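Local coordinates for putative uncharacterized protein tcp24 (Actinoplanes teichomyceticus, PDB 4Q38) that transfers long fatty acyl chains from acyl-CoA to the amino sugar of teicoplanin-type glycopeptide antibiotics, as an N-acyltransferase of a GNAT-like family, at residues W152-Q157 and T181-G186; Q177-Y182 and G209-E214. One frame throughout, in Å; residues are numbered along the deposited sequence.

Overall arrangement
Both contacts use helix 177-184 and share Thr181 and Tyr182; their centres lie about 8 Å apart. In chain order come 152-157, then the helix, then 209-214. Contact 1 is buried and stays within the N-terminal acyltransferase region, where the C-terminal part of helix 148-155 and Gln157 beyond it meet the last turn of helix 177-184. Contact 2 joins the same helix to the end of strand 206-211 of the GNAT-like C-terminal region and to the bound decanoyl sugar. The two touch where Gln157 comes close to Trp179 and Pro213. Helix 177-184 is thus packed on its N-terminal region in contact 1 and lends tryptophans to the ligand pocket between the two regions in contact 2.

Contact 1. Residues W152-Q157 and T181-G186; sequences WETLTQ and TYHLRG
His183 turns its CG anti to its own carbonyl carbon (chi1 -46°), and this carries the imidazole across to segment 152-157. Gln157 meets it with CG anti to the backbone N (chi1 -161°) and the chain extended beyond. The two side chains lie roughly perpendicular. The amide and ring planes are 54° apart. Gln157 CB lies 3.6 Å from His183 NE2, so the aliphatic start of the glutamine packs beside NE2, tilted from the ring plane. Thr154 O also comes to the ring edge, near its plane, 3.4 Å from His183 CD2. Leu155 adds an apolar contact, with CD2 4.1 Å from His183 CB. These two side chains run antiparallel alongside one another. Almost all of the contact on segment 181-186 is made by His183. Just after the helix, Gly186 leaves helical geometry with positive phi and completes a Schellman motif; Gly186 N bonds His183 O at 3.1 Å. Gln157 also belongs to the pocket of the decanoyl glucosamine, so the contact reaches that site. The hydroxyl of Thr154 is bonded to Val150 O and Arg190 N. Around the contact, Leu155 and Leu184 both pack on Phe130 of helix 125-143, while Thr154 and His183 rest on Tyr189 and Leu188 of strand 188-191.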
loop_
_atom_site.group_PDB
_atom_site.type_symbol
_atom_site.label_atom_id
_atom_site.label_comp_id
_atom_site.label_asym_id
_atom_site.label_seq_id
_atom_site.Cartn_x
_atom_site.Cartn_y
_atom_site.Cartn_z
ATOM N N TRP A 152 -4.152 2.117 -14.772
ATOM C CA TRP A 152 -2.737 1.739 -14.795
ATOM C C TRP A 152 -1.893 2.555 -13.847
ATOM O O TRP A 152 -1.106 1.993 -13.091
ATOM C CB TRP A 152 -2.179 1.763 -16.226
ATOM C CG TRP A 152 -2.700 0.600 -17.039
ATOM C CD1 TRP A 152 -3.504 0.648 -18.178
ATOM C CD2 TRP A 152 -2.503 -0.834 -16.774
ATOM N NE1 TRP A 152 -3.793 -0.619 -18.634
ATOM C CE2 TRP A 152 -3.231 -1.554 -17.835
ATOM C CE3 TRP A 152 -1.810 -1.572 -15.807
ATOM C CZ2 TRP A 152 -3.252 -2.945 -17.906
ATOM C CZ3 TRP A 152 -1.846 -2.975 -15.885
ATOM C CH2 TRP A 152 -2.547 -3.644 -16.912
ATOM N N GLU A 153 -2.065 3.874 -13.851
ATOM C CA GLU A 153 -1.313 4.746 -12.933
ATOM C C GLU A 153 -1.476 4.280 -11.479
ATOM O O GLU A 153 -0.517 4.251 -10.710
ATOM C CB GLU A 153 -1.773 6.196 -13.080
ATOM C CG GLU A 153 -0.916 7.233 -12.369
ATOM C CD GLU A 153 -1.495 8.635 -12.500
ATOM O OE1 GLU A 153 -2.063 8.943 -13.569
ATOM O OE2 GLU A 153 -1.395 9.430 -11.533
ATOM N N THR A 154 -2.700 3.908 -11.121
ATOM C CA THR A 154 -2.995 3.386 -9.783
ATOM C C THR A 154 -2.209 2.106 -9.479
ATOM O O THR A 154 -1.585 1.981 -8.426
ATOM C CB THR A 154 -4.507 3.156 -9.638
ATOM O OG1 THR A 154 -5.188 4.410 -9.828
ATOM C CG2 THR A 154 -4.850 2.567 -8.257
ATOM N N LEU A 155 -2.234 1.159 -10.413
ATOM C CA LEU A 155 -1.618 -0.145 -10.192
ATOM C C LEU A 155 -0.087 -0.128 -10.165
ATOM O O LEU A 155 0.516 -1.074 -9.663
ATOM C CB LEU A 155 -2.144 -1.172 -11.223
ATOM C CG LEU A 155 -3.655 -1.449 -11.156
ATOM C CD1 LEU A 155 -4.093 -2.404 -12.262
ATOM C CD2 LEU A 155 -4.076 -1.989 -9.791
ATOM N N THR A 156 0.531 0.934 -10.704
ATOM C CA THR A 156 1.999 1.080 -10.709
ATOM C C THR A 156 2.629 1.178 -9.329
ATOM O O THR A 156 3.847 1.018 -9.213
ATOM C CB THR A 156 2.502 2.324 -11.490
ATOM O OG1 THR A 156 2.029 3.523 -10.855
ATOM C CG2 THR A 156 2.078 2.284 -12.957
ATOM N N GLN A 157 1.843 1.436 -8.278
ATOM C CA GLN A 157 2.457 1.399 -6.949
ATOM C C GLN A 157 3.050 0.024 -6.623
ATOM O O GLN A 157 3.892 -0.084 -5.737
ATOM C CB GLN A 157 1.560 1.896 -5.796
ATOM C CG GLN A 157 2.428 2.262 -4.577
ATOM C CD GLN A 157 1.705 2.950 -3.432
ATOM O OE1 GLN A 157 2.309 3.744 -2.679
ATOM N NE2 GLN A 157 0.443 2.647 -3.271
ATOM N N THR A 181 -4.231 -4.557 -1.234
ATOM C CA THR A 181 -5.646 -4.967 -1.292
ATOM C C THR A 181 -6.538 -3.789 -1.665
ATOM O O THR A 181 -7.624 -3.990 -2.193
ATOM C CB THR A 181 -6.216 -5.586 0.026
ATOM O OG1 THR A 181 -6.254 -4.606 1.074
ATOM C CG2 THR A 181 -5.430 -6.812 0.482
ATOM N N TYR A 182 -6.086 -2.567 -1.365
ATOM C CA TYR A 182 -6.840 -1.368 -1.747
ATOM C C TYR A 182 -6.839 -1.204 -3.264
ATOM O O TYR A 182 -7.898 -1.025 -3.877
ATOM C CB TYR A 182 -6.266 -0.111 -1.090
ATOM C CG TYR A 182 -6.631 0.080 0.370
ATOM C CD1 TYR A 182 -6.044 -0.705 1.370
ATOM C CD2 TYR A 182 -7.535 1.079 0.763
ATOM C CE1 TYR A 182 -6.368 -0.519 2.713
ATOM C CE2 TYR A 182 -7.860 1.272 2.104
ATOM C CZ TYR A 182 -7.274 0.468 3.070
ATOM O OH TYR A 182 -7.585 0.652 4.397
ATOM N N HIS A 183 -5.651 -1.271 -3.871
ATOM C CA HIS A 183 -5.552 -1.137 -5.320
ATOM C C HIS A 183 -6.332 -2.234 -5.989
ATOM O O HIS A 183 -7.072 -1.982 -6.937
ATOM C CB HIS A 183 -4.098 -1.213 -5.799
ATOM C CG HIS A 183 -3.132 -0.373 -5.002
ATOM N ND1 HIS A 183 -2.944 -0.537 -3.682
ATOM C CD2 HIS A 183 -2.263 0.640 -5.399
ATOM C CE1 HIS A 183 -2.012 0.328 -3.245
ATOM N NE2 HIS A 183 -1.580 1.040 -4.299
ATOM N N LEU A 184 -6.163 -3.459 -5.496
ATOM C CA LEU A 184 -6.766 -4.656 -6.117
ATOM C C LEU A 184 -8.280 -4.785 -5.929
ATOM O O LEU A 184 -8.945 -5.510 -6.677
ATOM C CB LEU A 184 -6.062 -5.931 -5.615
ATOM C CG LEU A 184 -4.594 -6.100 -6.057
ATOM C CD1 LEU A 184 -3.948 -7.310 -5.389
ATOM C CD2 LEU A 184 -4.470 -6.184 -7.561
ATOM N N ARG A 185 -8.827 -4.086 -4.942
ATOM C CA ARG A 185 -10.280 -4.035 -4.801
ATOM C C ARG A 185 -10.902 -2.862 -5.540
ATOM O O ARG A 185 -12.111 -2.667 -5.486
ATOM C CB ARG A 185 -10.675 -4.001 -3.331
ATOM C CG ARG A 185 -10.546 -5.347 -2.642
ATOM C CD ARG A 185 -10.871 -5.210 -1.172
ATOM N NE ARG A 185 -9.843 -4.476 -0.422
ATOM C CZ ARG A 185 -10.058 -3.873 0.743
ATOM N NH1 ARG A 185 -11.290 -3.838 1.266
ATOM N NH2 ARG A 185 -9.057 -3.265 1.376
ATOM N N GLY A 186 -10.090 -2.074 -6.241
ATOM C CA GLY A 186 -10.642 -0.932 -6.951
ATOM C C GLY A 186 -11.259 0.133 -6.048
ATOM O O GLY A 186 -12.184 0.834 -6.456
#

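Contact 2. Residues Q177-Y182 and G209-E214; sequences QWWTTY and GLHVPE. With TEC (2-amino-6-O-decanoyl-2-deoxy-beta-D-glucopyranose), chain E.
Trp179 and His211 meet in an edge-to-face (T-shaped) aromatic pair, where a helix of the N-terminal region faces the end of a strand in the GNAT-like fold. The centroids of the tryptophan six-membered ring and the imidazole are 4.9 Å apart, with planes at 61°. Trp179 CH2 stands over the centre of the imidazole, 3.5 Å from His211 ND1. CG of Trp179 is anti to the backbone N (chi1 -179°), which extends the indole toward the strand. Ring packing continues on the helix: Trp179 CZ3 lies over the centre of the Tyr182 ring, and Trp179 CB over the Trp178 ring.

The sugar of the ligand lies over one face of Trp179, with C2 offset toward the rim. Trp178 reaches the sugar with its edge, near O1. His211 turns its ring edge to the ester end.

Polar bonds hold the imidazole, the acyl group and the cofactor. His211 NE2 is hydrogen-bonded to Ser197 OG. Val212 O accepts a hydrogen bond from coenzyme A. The amide of the same residue, Val212 N, donates to the ester carbonyl OAW of the ligand at 2.9 Å, with an N-H...O angle of 162°.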
loop_
_atom_site.group_PDB
_atom_site.type_symbol
_atom_site.label_atom_id
_atom_site.label_comp_id
_atom_site.label_asym_id
_atom_site.label_seq_id
_atom_site.Cartn_x
_atom_site.Cartn_y
_atom_site.Cartn_z
ATOM N N GLN A 177 1.417 -6.312 1.220
ATOM C CA GLN A 177 0.199 -6.895 0.656
ATOM C C GLN A 177 -1.112 -6.392 1.276
ATOM O O GLN A 177 -2.139 -6.426 0.611
ATOM C CB GLN A 177 0.230 -8.435 0.674
ATOM C CG GLN A 177 0.268 -9.081 2.056
ATOM C CD GLN A 177 1.663 -9.160 2.645
ATOM O OE1 GLN A 177 2.613 -8.593 2.107
ATOM N NE2 GLN A 177 1.794 -9.873 3.750
ATOM N N TRP A 178 -1.080 -5.954 2.536
ATOM C CA TRP A 178 -2.287 -5.383 3.146
ATOM C C TRP A 178 -2.701 -4.147 2.388
ATOM O O TRP A 178 -3.886 -3.929 2.146
ATOM C CB TRP A 178 -2.099 -5.090 4.639
ATOM C CG TRP A 178 -1.263 -3.875 4.945
ATOM C CD1 TRP A 178 0.110 -3.819 5.199
ATOM C CD2 TRP A 178 -1.724 -2.477 5.032
ATOM N NE1 TRP A 178 0.511 -2.521 5.436
ATOM C CE2 TRP A 178 -0.542 -1.671 5.355
ATOM C CE3 TRP A 178 -2.961 -1.841 4.889
ATOM C CZ2 TRP A 178 -0.612 -0.292 5.514
ATOM C CZ3 TRP A 178 -3.023 -0.449 5.058
ATOM C CH2 TRP A 178 -1.874 0.304 5.359
ATOM N N TRP A 179 -1.713 -3.353 1.983
ATOM C CA TRP A 179 -1.957 -2.093 1.276
ATOM C C TRP A 179 -2.392 -2.304 -0.150
ATOM O O TRP A 179 -3.303 -1.618 -0.625
ATOM C CB TRP A 179 -0.738 -1.179 1.371
ATOM C CG TRP A 179 -0.898 0.153 0.690
ATOM C CD1 TRP A 179 -0.093 0.697 -0.308
ATOM C CD2 TRP A 179 -1.933 1.161 0.937
ATOM N NE1 TRP A 179 -0.550 1.930 -0.689
ATOM C CE2 TRP A 179 -1.648 2.272 0.019
ATOM C CE3 TRP A 179 -3.033 1.251 1.792
ATOM C CZ2 TRP A 179 -2.438 3.419 -0.023
ATOM C CZ3 TRP A 179 -3.826 2.413 1.737
ATOM C CH2 TRP A 179 -3.531 3.467 0.850
ATOM N N THR A 180 -1.776 -3.259 -0.848
ATOM C CA THR A 180 -2.201 -3.539 -2.234
ATOM C C THR A 180 -3.620 -4.117 -2.343
ATOM O O THR A 180 -4.170 -4.124 -3.436
ATOM C CB THR A 180 -1.204 -4.421 -3.028
ATOM O OG1 THR A 180 -0.900 -5.580 -2.267
ATOM C CG2 THR A 180 0.106 -3.652 -3.322
ATOM N N THR A 181 -4.231 -4.557 -1.234
ATOM C CA THR A 181 -5.646 -4.967 -1.292
ATOM C C THR A 181 -6.538 -3.789 -1.665
ATOM O O THR A 181 -7.624 -3.990 -2.193
ATOM C CB THR A 181 -6.216 -5.586 0.026
ATOM O OG1 THR A 181 -6.254 -4.606 1.074
ATOM C CG2 THR A 181 -5.430 -6.812 0.482
ATOM N N TYR A 182 -6.086 -2.567 -1.365
ATOM C CA TYR A 182 -6.840 -1.368 -1.747
ATOM C C TYR A 182 -6.839 -1.204 -3.264
ATOM O O TYR A 182 -7.898 -1.025 -3.877
ATOM C CB TYR A 182 -6.266 -0.111 -1.090
ATOM C CG TYR A 182 -6.631 0.080 0.370
ATOM C CD1 TYR A 182 -6.044 -0.705 1.370
ATOM C CD2 TYR A 182 -7.535 1.079 0.763
ATOM C CE1 TYR A 182 -6.368 -0.519 2.713
ATOM C CE2 TYR A 182 -7.860 1.272 2.104
ATOM C CZ TYR A 182 -7.274 0.468 3.070
ATOM O OH TYR A 182 -7.585 0.652 4.397
ATOM N N GLY A 209 -10.127 8.958 1.733
ATOM C CA GLY A 209 -8.810 8.883 2.349
ATOM C C GLY A 209 -7.825 9.488 1.361
ATOM O O GLY A 209 -7.922 9.245 0.160
ATOM N N LEU A 210 -6.911 10.309 1.851
ATOM C CA LEU A 210 -5.901 10.921 0.977
ATOM C C LEU A 210 -4.573 10.261 1.319
ATOM O O LEU A 210 -4.272 10.073 2.485
ATOM C CB LEU A 210 -5.859 12.443 1.176
ATOM C CG LEU A 210 -4.913 13.304 0.319
ATOM C CD1 LEU A 210 -5.479 14.713 0.213
ATOM C CD2 LEU A 210 -3.494 13.338 0.878
ATOM N N HIS A 211 -3.788 9.895 0.305
ATOM C CA HIS A 211 -2.528 9.186 0.532
ATOM C C HIS A 211 -1.461 9.714 -0.397
ATOM O O HIS A 211 -1.769 10.212 -1.479
ATOM C CB HIS A 211 -2.704 7.678 0.322
ATOM C CG HIS A 211 -3.956 7.117 0.948
ATOM N ND1 HIS A 211 -3.992 6.659 2.214
ATOM C CD2 HIS A 211 -5.248 6.981 0.446
ATOM C CE1 HIS A 211 -5.237 6.235 2.507
ATOM N NE2 HIS A 211 -6.005 6.428 1.425
ATOM N N VAL A 212 -0.205 9.611 0.025
ATOM C CA VAL A 212 0.914 10.130 -0.757
ATOM C C VAL A 212 1.874 8.976 -1.058
ATOM O O VAL A 212 2.613 8.528 -0.172
ATOM C CB VAL A 212 1.664 11.282 -0.026
ATOM C CG1 VAL A 212 2.787 11.834 -0.909
ATOM C CG2 VAL A 212 0.706 12.407 0.371
ATOM N N PRO A 213 1.840 8.462 -2.294
ATOM C CA PRO A 213 2.820 7.454 -2.681
ATOM C C PRO A 213 4.214 8.075 -2.774
ATOM O O PRO A 213 4.352 9.288 -2.975
ATOM C CB PRO A 213 2.340 6.988 -4.059
ATOM C CG PRO A 213 1.468 8.083 -4.570
ATOM C CD PRO A 213 0.899 8.796 -3.381
ATOM N N GLU A 214 5.237 7.259 -2.602
ATOM C CA GLU A 214 6.592 7.791 -2.568
ATOM C C GLU A 214 7.008 8.293 -3.947
ATOM O O GLU A 214 7.515 9.403 -4.082
ATOM C CB GLU A 214 7.588 6.747 -2.059
ATOM C CG GLU A 214 9.029 7.265 -2.102
ATOM C CD GLU A 214 10.033 6.269 -1.566
ATOM O OE1 GLU A 214 9.887 5.829 -0.410
ATOM O OE2 GLU A 214 10.972 5.930 -2.312
HETATM C CAV TEC E . 0.896 17.961 4.227
HETATM C CAU TEC E . 0.408 17.219 3.003
HETATM C CAT TEC E . -0.883 16.481 3.243
HETATM C CAS TEC E . -0.877 15.750 4.557
HETATM C CAR TEC E . -1.851 14.610 4.496
HETATM C CAQ TEC E . -1.060 13.354 4.439
HETATM C CAP TEC E . -1.902 12.126 4.398
HETATM C CAO TEC E . -1.009 11.033 3.918
HETATM C CAN TEC E . -1.447 9.715 4.422
HETATM C CAM TEC E . -0.723 8.589 3.731
HETATM O OAW TEC E . 0.022 8.796 2.805
HETATM O O6 TEC E . -0.894 7.398 4.330
HETATM C C6 TEC E . -1.283 6.262 3.585
HETATM C C5 TEC E . -0.187 5.166 3.576
HETATM O O5 TEC E . -0.691 3.904 3.896
HETATM C C1 TEC E . 0.553 3.235 4.243
HETATM O O1 TEC E . 0.537 2.301 5.150
HETATM C C2 TEC E . 1.151 2.722 2.963
HETATM N N2 TEC E . 2.392 2.040 3.292
HETATM C C3 TEC E . 1.482 3.968 2.288
HETATM O O3 TEC E . 1.683 3.486 1.073
HETATM C C4 TEC E . 0.381 4.993 2.222
HETATM O O4 TEC E . 0.911 6.138 1.914
#